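Local structure of thin, isoform D (Drosophila melanogaster, 6XG7) at residues L126-G130 / F166-G170; R102-Y106 / V118-Q122; D243-I247 / I259-D263; V24-K28 / I288-I294. The protein probably transfers ubiquitin to target proteins as a RING-finger protein, of which this chain is the C-terminal NHL-repeat beta-propeller, a protein-binding domain. All blocks are in the same frame, centred on the assembly; numbering follows the deposited sequence.

Contact 1. Residues L126-G130 / F166-G170; sequences LRAFG and FQSDG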
loop_
_atom_site.group_PDB
_atom_site.type_symbol
_atom_site.label_atom_id
_atom_site.label_comp_id
_atom_site.label_asym_id
_atom_site.label_seq_id
_atom_site.Cartn_x
_atom_site.Cartn_y
_atom_site.Cartn_z
ATOM N N LEU A 126 16.060 4.765 12.447
ATOM C CA LEU A 126 16.049 6.110 12.998
ATOM C C LEU A 126 15.107 6.239 14.181
ATOM O O LEU A 126 15.481 6.824 15.201
ATOM C CB LEU A 126 15.652 7.128 11.921
ATOM C CG LEU A 126 16.628 7.269 10.761
ATOM C CD1 LEU A 126 16.015 8.216 9.738
ATOM C CD2 LEU A 126 17.995 7.743 11.233
ATOM N N ARG A 127 13.885 5.720 14.072
ATOM C CA ARG A 127 12.942 5.893 15.167
ATOM C C ARG A 127 11.768 4.948 15.001
ATOM O O ARG A 127 11.444 4.500 13.894
ATOM C CB ARG A 127 12.425 7.330 15.248
ATOM C CG ARG A 127 11.576 7.754 14.079
ATOM C CD ARG A 127 11.130 9.201 14.222
ATOM N NE ARG A 127 12.258 10.123 14.096
ATOM C CZ ARG A 127 12.693 10.638 12.947
ATOM N NH1 ARG A 127 12.101 10.344 11.794
ATOM N NH2 ARG A 127 13.735 11.452 12.959
ATOM N N ALA A 128 11.106 4.694 16.123
ATOM C CA ALA A 128 9.860 3.955 16.175
ATOM C C ALA A 128 8.856 4.778 16.960
ATOM O O ALA A 128 9.214 5.499 17.896
ATOM C CB ALA A 128 10.020 2.581 16.847
ATOM N N PHE A 129 7.594 4.691 16.565
ATOM C CA PHE A 129 6.540 5.317 17.342
ATOM C C PHE A 129 5.309 4.437 17.325
ATOM O O PHE A 129 5.031 3.742 16.341
ATOM C CB PHE A 129 6.227 6.757 16.908
ATOM C CG PHE A 129 5.759 6.909 15.470
ATOM C CD1 PHE A 129 6.665 7.083 14.432
ATOM C CD2 PHE A 129 4.409 6.944 15.177
ATOM C CE1 PHE A 129 6.225 7.269 13.123
ATOM C CE2 PHE A 129 3.970 7.130 13.876
ATOM C CZ PHE A 129 4.870 7.289 12.852
ATOM N N GLY A 130 4.587 4.473 18.428
ATOM C CA GLY A 130 3.357 3.732 18.576
ATOM C C GLY A 130 3.524 2.477 19.415
ATOM O O GLY A 130 4.619 1.935 19.584
ATOM N N PHE A 166 0.640 11.721 11.345
ATOM C CA PHE A 166 1.792 12.030 12.175
ATOM C C PHE A 166 2.745 12.933 11.411
ATOM O O PHE A 166 2.822 12.891 10.180
ATOM C CB PHE A 166 2.564 10.746 12.553
ATOM C CG PHE A 166 1.720 9.738 13.243
ATOM C CD1 PHE A 166 0.957 8.835 12.521
ATOM C CD2 PHE A 166 1.629 9.721 14.628
ATOM C CE1 PHE A 166 0.141 7.930 13.174
ATOM C CE2 PHE A 166 0.817 8.812 15.257
ATOM C CZ PHE A 166 0.073 7.930 14.530
ATOM N N GLN A 167 3.506 13.725 12.156
ATOM C CA GLN A 167 4.689 14.334 11.579
ATOM C C GLN A 167 5.717 13.250 11.261
ATOM O O GLN A 167 5.612 12.100 11.704
ATOM C CB GLN A 167 5.312 15.330 12.559
ATOM C CG GLN A 167 4.422 16.499 12.892
ATOM C CD GLN A 167 5.108 17.487 13.796
ATOM O OE1 GLN A 167 6.272 17.813 13.592
ATOM N NE2 GLN A 167 4.397 17.970 14.807
ATOM N N SER A 168 6.743 13.625 10.501
ATOM C CA SER A 168 7.731 12.637 10.093
ATOM C C SER A 168 8.501 12.057 11.280
ATOM O O SER A 168 9.097 10.987 11.137
ATOM C CB SER A 168 8.689 13.230 9.062
ATOM O OG SER A 168 9.506 14.220 9.660
ATOM N N ASP A 169 8.494 12.729 12.438
ATOM C CA ASP A 169 9.139 12.235 13.658
ATOM C C ASP A 169 8.203 11.427 14.546
ATOM O O ASP A 169 8.606 11.011 15.637
ATOM C CB ASP A 169 9.782 13.383 14.474
ATOM C CG ASP A 169 8.780 14.243 15.241
ATOM O OD1 ASP A 169 7.567 14.186 14.963
ATOM O OD2 ASP A 169 9.243 15.009 16.128
ATOM N N GLY A 170 6.978 11.180 14.102
ATOM C CA GLY A 170 6.027 10.396 14.850
ATOM C C GLY A 170 5.125 11.194 15.765
ATOM O O GLY A 170 4.290 10.601 16.454
#

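Contact 2. Residues R102-Y106 / V118-Q122; sequences RIGQY and VLDPQ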
loop_
_atom_site.group_PDB
_atom_site.type_symbol
_atom_site.label_atom_id
_atom_site.label_comp_id
_atom_site.label_asym_id
_atom_site.label_seq_id
_atom_site.Cartn_x
_atom_site.Cartn_y
_atom_site.Cartn_z
ATOM N N ARG A 102 9.863 11.613 0.777
ATOM C CA ARG A 102 10.492 12.540 -0.151
ATOM C C ARG A 102 12.005 12.627 0.005
ATOM O O ARG A 102 12.677 13.098 -0.911
ATOM C CB ARG A 102 9.889 13.936 0.039
ATOM N N ILE A 103 12.563 12.207 1.132
ATOM C CA ILE A 103 14.008 12.219 1.336
ATOM C C ILE A 103 14.582 10.805 1.398
ATOM O O ILE A 103 15.693 10.594 1.914
ATOM C CB ILE A 103 14.409 13.069 2.551
ATOM C CG1 ILE A 103 13.654 12.627 3.811
ATOM C CG2 ILE A 103 14.174 14.541 2.247
ATOM C CD1 ILE A 103 14.271 13.146 5.091
ATOM N N GLY A 104 13.840 9.826 0.888
ATOM C CA GLY A 104 14.362 8.485 0.754
ATOM C C GLY A 104 14.250 7.615 1.988
ATOM O O GLY A 104 14.761 6.487 1.978
ATOM N N GLN A 105 13.593 8.080 3.041
ATOM C CA GLN A 105 13.437 7.256 4.232
ATOM C C GLN A 105 12.371 6.198 4.001
ATOM O O GLN A 105 11.403 6.418 3.280
ATOM C CB GLN A 105 13.048 8.125 5.430
ATOM C CG GLN A 105 14.127 9.142 5.786
ATOM C CD GLN A 105 13.726 10.095 6.882
ATOM O OE1 GLN A 105 12.550 10.409 7.072
ATOM N NE2 GLN A 105 14.724 10.588 7.599
ATOM N N TYR A 106 12.580 5.036 4.615
ATOM C CA TYR A 106 11.610 3.948 4.596
ATOM C C TYR A 106 10.700 4.057 5.811
ATOM O O TYR A 106 11.176 4.201 6.942
ATOM C CB TYR A 106 12.317 2.591 4.607
ATOM C CG TYR A 106 13.170 2.350 3.390
ATOM C CD1 TYR A 106 12.628 1.807 2.253
ATOM C CD2 TYR A 106 14.511 2.702 3.367
ATOM C CE1 TYR A 106 13.395 1.602 1.119
ATOM C CE2 TYR A 106 15.287 2.506 2.238
ATOM C CZ TYR A 106 14.726 1.947 1.113
ATOM O OH TYR A 106 15.457 1.749 -0.039
ATOM N N VAL A 118 10.747 4.200 11.194
ATOM C CA VAL A 118 11.367 5.025 10.174
ATOM C C VAL A 118 12.839 4.653 10.095
ATOM O O VAL A 118 13.544 4.655 11.110
ATOM C CB VAL A 118 11.202 6.523 10.482
ATOM C CG1 VAL A 118 11.821 7.350 9.386
ATOM C CG2 VAL A 118 9.746 6.890 10.699
ATOM N N LEU A 119 13.302 4.340 8.892
ATOM C CA LEU A 119 14.690 3.984 8.644
ATOM C C LEU A 119 15.258 4.931 7.597
ATOM O O LEU A 119 14.532 5.440 6.748
ATOM C CB LEU A 119 14.793 2.524 8.199
ATOM C CG LEU A 119 14.170 1.517 9.188
ATOM C CD1 LEU A 119 12.800 1.084 8.687
ATOM C CD2 LEU A 119 15.074 0.316 9.413
ATOM N N ASP A 120 16.554 5.192 7.685
ATOM C CA ASP A 120 17.152 6.143 6.759
ATOM C C ASP A 120 17.264 5.507 5.376
ATOM O O ASP A 120 16.882 4.339 5.201
ATOM C CB ASP A 120 18.455 6.731 7.323
ATOM C CG ASP A 120 19.668 5.837 7.149
ATOM O OD1 ASP A 120 19.591 4.763 6.524
ATOM O OD2 ASP A 120 20.734 6.249 7.665
ATOM N N PRO A 121 17.703 6.257 4.359
ATOM C CA PRO A 121 17.701 5.719 2.990
ATOM C C PRO A 121 18.611 4.528 2.797
ATOM O O PRO A 121 18.519 3.873 1.753
ATOM C CB PRO A 121 18.165 6.913 2.138
ATOM C CG PRO A 121 17.819 8.106 2.950
ATOM C CD PRO A 121 18.041 7.689 4.378
ATOM N N GLN A 122 19.503 4.251 3.748
ATOM C CA GLN A 122 20.365 3.079 3.722
ATOM C C GLN A 122 19.778 1.919 4.515
ATOM O O GLN A 122 20.419 0.872 4.622
ATOM C CB GLN A 122 21.752 3.428 4.288
ATOM C CG GLN A 122 22.294 4.799 3.850
ATOM C CD GLN A 122 22.261 5.004 2.335
ATOM O OE1 GLN A 122 22.327 4.043 1.563
ATOM N NE2 GLN A 122 22.136 6.265 1.903
#

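Contact 3. Residues D243-I247 / I259-D263; sequences DQGYI and IFNPD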
loop_
_atom_site.group_PDB
_atom_site.type_symbol
_atom_site.label_atom_id
_atom_site.label_comp_id
_atom_site.label_asym_id
_atom_site.label_seq_id
_atom_site.Cartn_x
_atom_site.Cartn_y
_atom_site.Cartn_z
ATOM N N ASP A 243 0.956 10.881 -10.307
ATOM C CA ASP A 243 1.159 12.307 -10.087
ATOM C C ASP A 243 0.008 13.168 -10.580
ATOM O O ASP A 243 -0.121 14.305 -10.130
ATOM C CB ASP A 243 2.458 12.758 -10.744
ATOM C CG ASP A 243 3.674 12.348 -9.944
ATOM O OD1 ASP A 243 3.583 12.289 -8.696
ATOM O OD2 ASP A 243 4.718 12.072 -10.556
ATOM N N GLN A 244 -0.828 12.663 -11.474
ATOM C CA GLN A 244 -1.984 13.405 -11.948
ATOM C C GLN A 244 -3.272 13.011 -11.252
ATOM O O GLN A 244 -4.318 13.599 -11.533
ATOM C CB GLN A 244 -2.148 13.228 -13.451
ATOM C CG GLN A 244 -0.997 13.846 -14.221
ATOM C CD GLN A 244 -1.124 13.626 -15.695
ATOM O OE1 GLN A 244 -0.681 12.606 -16.218
ATOM N NE2 GLN A 244 -1.750 14.567 -16.382
ATOM N N GLY A 245 -3.230 12.023 -10.377
ATOM C CA GLY A 245 -4.405 11.637 -9.641
ATOM C C GLY A 245 -5.102 10.383 -10.112
ATOM O O GLY A 245 -6.135 10.033 -9.540
ATOM N N TYR A 246 -4.577 9.687 -11.121
ATOM C CA TYR A 246 -5.140 8.388 -11.479
ATOM C C TYR A 246 -4.991 7.457 -10.280
ATOM O O TYR A 246 -3.981 7.489 -9.573
ATOM C CB TYR A 246 -4.440 7.789 -12.704
ATOM C CG TYR A 246 -4.760 8.470 -14.019
ATOM C CD1 TYR A 246 -4.021 9.554 -14.457
ATOM C CD2 TYR A 246 -5.791 8.024 -14.829
ATOM C CE1 TYR A 246 -4.304 10.184 -15.663
ATOM C CE2 TYR A 246 -6.085 8.653 -16.019
ATOM C CZ TYR A 246 -5.334 9.731 -16.435
ATOM O OH TYR A 246 -5.618 10.353 -17.631
ATOM N N ILE A 247 -6.008 6.629 -10.057
ATOM C CA ILE A 247 -6.100 5.765 -8.884
ATOM C C ILE A 247 -6.061 4.308 -9.327
ATOM O O ILE A 247 -6.760 3.919 -10.271
ATOM C CB ILE A 247 -7.380 6.042 -8.075
ATOM C CG1 ILE A 247 -7.406 7.497 -7.596
ATOM C CG2 ILE A 247 -7.487 5.112 -6.882
ATOM C CD1 ILE A 247 -8.743 7.936 -6.997
ATOM N N ILE A 259 -8.146 0.619 -12.665
ATOM C CA ILE A 259 -7.592 1.959 -12.789
ATOM C C ILE A 259 -8.750 2.918 -12.980
ATOM O O ILE A 259 -9.668 2.639 -13.760
ATOM C CB ILE A 259 -6.634 2.059 -13.993
ATOM C CG1 ILE A 259 -5.618 0.914 -13.964
ATOM C CG2 ILE A 259 -5.947 3.437 -14.012
ATOM C CD1 ILE A 259 -4.680 0.901 -15.192
ATOM N N PHE A 260 -8.687 4.059 -12.289
ATOM C CA PHE A 260 -9.708 5.095 -12.341
ATOM C C PHE A 260 -9.071 6.409 -12.750
ATOM O O PHE A 260 -7.925 6.696 -12.378
ATOM C CB PHE A 260 -10.374 5.251 -10.965
ATOM C CG PHE A 260 -11.081 4.009 -10.534
ATOM C CD1 PHE A 260 -10.384 2.983 -9.917
ATOM C CD2 PHE A 260 -12.427 3.834 -10.814
ATOM C CE1 PHE A 260 -11.015 1.815 -9.569
ATOM C CE2 PHE A 260 -13.066 2.661 -10.478
ATOM C CZ PHE A 260 -12.356 1.642 -9.860
ATOM N N ASN A 261 -9.817 7.195 -13.525
ATOM C CA ASN A 261 -9.426 8.560 -13.803
ATOM C C ASN A 261 -9.418 9.362 -12.505
ATOM O O ASN A 261 -10.010 8.941 -11.511
ATOM C CB ASN A 261 -10.419 9.175 -14.776
ATOM C CG ASN A 261 -10.460 8.434 -16.088
ATOM O OD1 ASN A 261 -9.452 8.358 -16.791
ATOM N ND2 ASN A 261 -11.618 7.868 -16.422
ATOM N N PRO A 262 -8.764 10.531 -12.491
ATOM C CA PRO A 262 -8.687 11.291 -11.235
ATOM C C PRO A 262 -10.043 11.660 -10.664
ATOM O O PRO A 262 -10.164 11.785 -9.439
ATOM C CB PRO A 262 -7.841 12.520 -11.601
ATOM C CG PRO A 262 -6.999 12.044 -12.730
ATOM C CD PRO A 262 -7.897 11.114 -13.526
ATOM N N ASP A 263 -11.070 11.797 -11.503
ATOM C CA ASP A 263 -12.414 12.096 -11.015
ATOM C C ASP A 263 -13.153 10.871 -10.474
ATOM O O ASP A 263 -14.339 10.981 -10.145
ATOM C CB ASP A 263 -13.252 12.790 -12.095
ATOM C CG ASP A 263 -13.543 11.907 -13.291
ATOM O OD1 ASP A 263 -13.278 10.693 -13.236
ATOM O OD2 ASP A 263 -14.068 12.444 -14.299
HETATM O O HOH W 1 -7.645 11.669 -7.914
HETATM O O HOH W 2 -8.367 10.435 -17.959
#

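Contact 4. Residues V24-K28 / I288-I294; sequences VYLRK and IMSNGNI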
loop_
_atom_site.group_PDB
_atom_site.type_symbol
_atom_site.label_atom_id
_atom_site.label_comp_id
_atom_site.label_asym_id
_atom_site.label_seq_id
_atom_site.Cartn_x
_atom_site.Cartn_y
_atom_site.Cartn_z
ATOM N N VAL A 24 -1.177 4.855 -21.938
ATOM C CA VAL A 24 -0.343 3.853 -21.279
ATOM C C VAL A 24 -1.189 2.938 -20.400
ATOM O O VAL A 24 -0.994 1.716 -20.390
ATOM C CB VAL A 24 0.772 4.565 -20.490
ATOM C CG1 VAL A 24 1.510 3.611 -19.593
ATOM C CG2 VAL A 24 1.731 5.265 -21.458
ATOM N N TYR A 25 -2.153 3.505 -19.666
ATOM C CA TYR A 25 -2.974 2.695 -18.766
ATOM C C TYR A 25 -3.982 1.851 -19.540
ATOM O O TYR A 25 -4.240 0.704 -19.171
ATOM C CB TYR A 25 -3.663 3.568 -17.704
ATOM C CG TYR A 25 -2.673 4.327 -16.825
ATOM C CD1 TYR A 25 -1.429 3.784 -16.494
ATOM C CD2 TYR A 25 -2.971 5.599 -16.334
ATOM C CE1 TYR A 25 -0.514 4.485 -15.706
ATOM C CE2 TYR A 25 -2.066 6.299 -15.552
ATOM C CZ TYR A 25 -0.848 5.735 -15.237
ATOM O OH TYR A 25 0.055 6.434 -14.469
ATOM N N LEU A 26 -4.545 2.376 -20.635
ATOM C CA LEU A 26 -5.492 1.577 -21.410
ATOM C C LEU A 26 -4.845 0.344 -22.035
ATOM O O LEU A 26 -5.548 -0.641 -22.299
ATOM C CB LEU A 26 -6.175 2.440 -22.463
ATOM C CG LEU A 26 -7.224 3.399 -21.888
ATOM C CD1 LEU A 26 -7.665 4.423 -22.925
ATOM C CD2 LEU A 26 -8.422 2.631 -21.362
ATOM N N ARG A 27 -3.529 0.370 -22.262
ATOM C CA ARG A 27 -2.818 -0.758 -22.841
ATOM C C ARG A 27 -2.492 -1.863 -21.842
ATOM O O ARG A 27 -2.107 -2.958 -22.273
ATOM C CB ARG A 27 -1.481 -0.295 -23.432
ATOM C CG ARG A 27 -1.555 0.535 -24.686
ATOM C CD ARG A 27 -0.194 1.145 -24.907
ATOM N NE ARG A 27 -0.096 1.965 -26.103
ATOM C CZ ARG A 27 0.949 2.745 -26.365
ATOM N NH1 ARG A 27 1.964 2.801 -25.506
ATOM N NH2 ARG A 27 0.984 3.462 -27.477
ATOM N N LYS A 28 -2.600 -1.610 -20.538
ATOM C CA LYS A 28 -2.129 -2.574 -19.546
ATOM C C LYS A 28 -2.863 -3.903 -19.639
ATOM O O LYS A 28 -4.094 -3.947 -19.727
ATOM C CB LYS A 28 -2.312 -2.004 -18.140
ATOM C CG LYS A 28 -1.536 -0.734 -17.857
ATOM C CD LYS A 28 -0.034 -0.972 -17.869
ATOM C CE LYS A 28 0.727 0.310 -17.515
ATOM N NZ LYS A 28 2.154 0.237 -17.890
ATOM N N ILE A 288 3.078 2.509 -8.325
ATOM C CA ILE A 288 3.198 3.028 -9.688
ATOM C C ILE A 288 4.558 3.707 -9.853
ATOM O O ILE A 288 4.923 4.582 -9.062
ATOM C CB ILE A 288 2.006 3.958 -10.032
ATOM C CG1 ILE A 288 2.046 4.475 -11.466
ATOM C CG2 ILE A 288 1.884 5.117 -9.073
ATOM C CD1 ILE A 288 1.782 3.430 -12.487
ATOM N N MET A 289 5.324 3.270 -10.855
ATOM C CA MET A 289 6.602 3.899 -11.171
ATOM C C MET A 289 6.372 5.188 -11.950
ATOM O O MET A 289 5.298 5.434 -12.498
ATOM C CB MET A 289 7.466 2.993 -12.053
ATOM C CG MET A 289 8.082 1.770 -11.379
ATOM S SD MET A 289 9.110 0.811 -12.518
ATOM C CE MET A 289 9.633 -0.543 -11.494
ATOM N N SER A 290 7.430 5.992 -12.049
ATOM C CA SER A 290 7.331 7.282 -12.721
ATOM C C SER A 290 7.021 7.146 -14.202
ATOM O O SER A 290 6.551 8.109 -14.812
ATOM C CB SER A 290 8.631 8.071 -12.541
ATOM O OG SER A 290 9.699 7.460 -13.245
ATOM N N ASN A 291 7.289 5.994 -14.804
ATOM C CA ASN A 291 7.026 5.770 -16.222
ATOM C C ASN A 291 5.686 5.087 -16.464
ATOM O O ASN A 291 5.389 4.698 -17.603
ATOM C CB ASN A 291 8.148 4.931 -16.830
ATOM C CG ASN A 291 8.324 3.602 -16.118
ATOM O OD1 ASN A 291 7.441 3.144 -15.392
ATOM N ND2 ASN A 291 9.466 2.975 -16.329
ATOM N N GLY A 292 4.878 4.919 -15.426
ATOM C CA GLY A 292 3.586 4.297 -15.578
ATOM C C GLY A 292 3.565 2.792 -15.409
ATOM O O GLY A 292 2.501 2.193 -15.546
ATOM N N ASN A 293 4.694 2.161 -15.088
ATOM C CA ASN A 293 4.677 0.734 -14.795
ATOM C C ASN A 293 3.953 0.519 -13.470
ATOM O O ASN A 293 4.274 1.170 -12.468
ATOM C CB ASN A 293 6.101 0.189 -14.715
ATOM C CG ASN A 293 6.771 0.070 -16.073
ATOM O OD1 ASN A 293 6.175 0.338 -17.117
ATOM N ND2 ASN A 293 8.028 -0.315 -16.057
ATOM N N ILE A 294 2.988 -0.404 -13.466
ATOM C CA ILE A 294 2.188 -0.734 -12.295
ATOM C C ILE A 294 2.799 -1.974 -11.658
ATOM O O ILE A 294 3.019 -2.985 -12.339
ATOM C CB ILE A 294 0.729 -1.005 -12.694
ATOM C CG1 ILE A 294 0.112 0.209 -13.374
ATOM C CG2 ILE A 294 -0.096 -1.404 -11.468
ATOM C CD1 ILE A 294 -1.206 -0.117 -14.057
HETATM O O HOH W 3 4.414 2.039 -18.324
#

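Contact 1. Residues L126-G130 / F166-G170
Phe-129 meets the 166-170 segment with both the face and the end of its ring. Gly-170 CA stands over the centre of one face, 3.4 Å from the centroid of the Phe-129 ring and 13° off the ring normal, a CH-pi contact. At the end of the same ring, Phe-129 CE2 lies over the middle of one face of Phe-166, 3.5 Å from Phe-166 CG; the two planes are inclined at 49°, an oblique aromatic pair. A CB on Gly-170 would probably clash with Phe-129 CD1, consistent with the close seating of the ring. Beside it, Arg-127 bends at chi3 (68°), which turns the guanidinium to run alongside the turn: Arg-127 CD comes to 3.4 Å from Asp-169 O, NH1 to 3.1 Å from Ser-168 O, and Asp-169 CA covers one face of the group. The Asp-169 carboxylate is not its mate, with OD2 6.1 Å from Arg-127 NE; Asp-169 OD1 bonds Ser-171 OG instead.

Behind these contacts, each backbone has its own local shape. Gly-170 N bonds Gln-167 O (2.9 Å), closing a type I turn, while Leu-126 and Arg-127 face Val-118 in a classic beta bulge. The contact joins edge strand 125-129 of one propeller blade to the loop between strands 162-166 and 172-179 of the next, with Phe-129 also touching Ile-116 and Ile-153, and Phe-166 packing on Val-155 and Phe-172.

Contact 2. Residues R102-Y106 / V118-Q122
Tyr-106 and Leu-119 are joined by two backbone hydrogen bonds, Tyr-106 N to Leu-119 O and Leu-119 N to Tyr-106 O, both at 2.9 Å; the second is the straighter, at 167° against 145°. Weaker CA-H...O contacts extend the pairing, with Val-118 CA 3.3 Å from Tyr-106 O and Pro-121 CA 3.2 Å from Gly-104 O. Tyr-106 and Leu-119 form the antiparallel hydrogen-bonded pair at the open end of the hairpin of strands 106-110 and 115-119, within one NHL blade. Around the aromatic ring the contacts are edge-on: Asp-120 O lies in the ring plane 3.4 Å from Tyr-106 CD2, and Pro-121 O is likewise in plane beside CE2, while Phe-82 makes a T-shaped contact with it. A serine in place of Tyr-106 would probably leave Phe-82 without its aromatic mate and open a gap beside the carbonyls of Asp-120 and Pro-121. Van der Waals contacts join oxygens to carbons: Gln-105, extended beyond CG, crosses Val-118 with OE1 3.9 Å from Val-118 CG1, and Pro-121 CG sits 3.4 Å from Ile-103 O. The bend after the strand is an Asx turn, Asp-120 OD1 accepting from Gln-122 N (2.8 Å), which approaches 48° out of the carboxylate plane.

Contact 3. Residues D243-I247 / I259-D263
The open end of a blade hairpin in the NHL propeller, where strand 247-251 begins and strand 256-260 ends, is held by the antiparallel hydrogen-bonded pair Ile-247 and Phe-260. Ile-247 N bonds Phe-260 O at 3.0 Å, and Phe-260 N returns the bond to Ile-247 O at 2.8 Å. The CB atoms of the pair approach to 4.2 Å. Past the pair the chains stay close, with Gly-245 CA and Pro-262 CA 4.6 Å apart. Pro-262 lies against the 244-246 backbone, its CG 3.3 Å from Gln-244 O, and against the Tyr-246 ring, its CD 3.9 Å from the ring centroid and 8° off the normal, a CH-pi contact. With CG anti to the carbonyl carbon (chi1 -72°), the Tyr-246 ring is set beside Pro-262; it also meets Tyr-25 of helix 21-26 edge-to-face. One water bridges the two loops, donating to Gly-245 O and Pro-262 O. Tyr-246 and Asn-261 run side by side in the same direction, ring and amide planes 62° apart. Asn-261 ND2 bonds Ser-265 OG, which holds the amide's rotation, and a second water spans the ends of the two side chains, 2.8 Å from Tyr-246 OH and donating to Asn-261 OD1 at 2.6 Å.

Contact 4. Residues V24-K28 / I288-I294
Lys-28 leaves the backbone with CG anti to its carbonyl carbon and bends at chi2 (-66°), after which it runs extended and carries NZ to the carbonyl of Gly-292; Tyr-25, with CG likewise anti to the carbonyl carbon (chi1 -60°), brings its ring edge to the same oxygen. The two come from the end of the short N-terminal helix 21-26 and the residues after it, which lie against the last NHL blade at the loop joining strands 279-288 and 294-298. In that blade the N-terminal strand 33-36 pairs with 303-306, the closure by which a propeller ring is usually sealed. Lys-28 NZ bonds Gly-292 O at 3.1 Å from well above the carbonyl plane, 53° out of it, while Tyr-25 CE1 reaches the oxygen at 3.8 Å with the oxygen in the plane of the ring. NZ is also salt-bridged to the terminal carboxylate of Phe-307. An alanine in place of Lys-28 would probably leave that carboxylate without its charged mate and uncover Ile-294, whose CD1 lies 3.9 Å from Lys-28 CG. At the far end of the ring, Ile-288 brings its CD1 to 4.0 Å from Tyr-25 OH, which bonds Asp-242. The loop is shaped by a type I turn from Met-289 to Gly-292 and by an Asx turn, Asn-293 N bonding Asn-291 OD1 at 2.9 Å. One water completes the grip, accepting from Lys-28 NZ at 2.9 Å and donating to Asn-291 O and, at 2.7 Å, to Asn-293 OD1.

Overall arrangement
Contacts 2 and 3 occupy equivalent places in two blades, each the open end of a hairpin, and rest on paired backbone bonds plus a proline; contact 3 adds waters and a CH-pi contact. Contact 1 lies at the surface and joins neighbouring blades through aromatic rings and a glycine. In contact 4, partly buried like 2 and 3, a lysine bonds a backbone carbonyl across the contact; it brings the N-terminal helix against the last repeat, with Lys-28 also salt-bridged to the C-terminal carboxylate. Contacts 1 and 2 touch through adjacent strands, Leu-126 N lying 2.9 Å from Val-118 O; contacts 3 and 4 touch by packing, as between Tyr-246 CG and Tyr-25 CE2. Contacts 1 and 4 lie on opposite sides of the chain's centre.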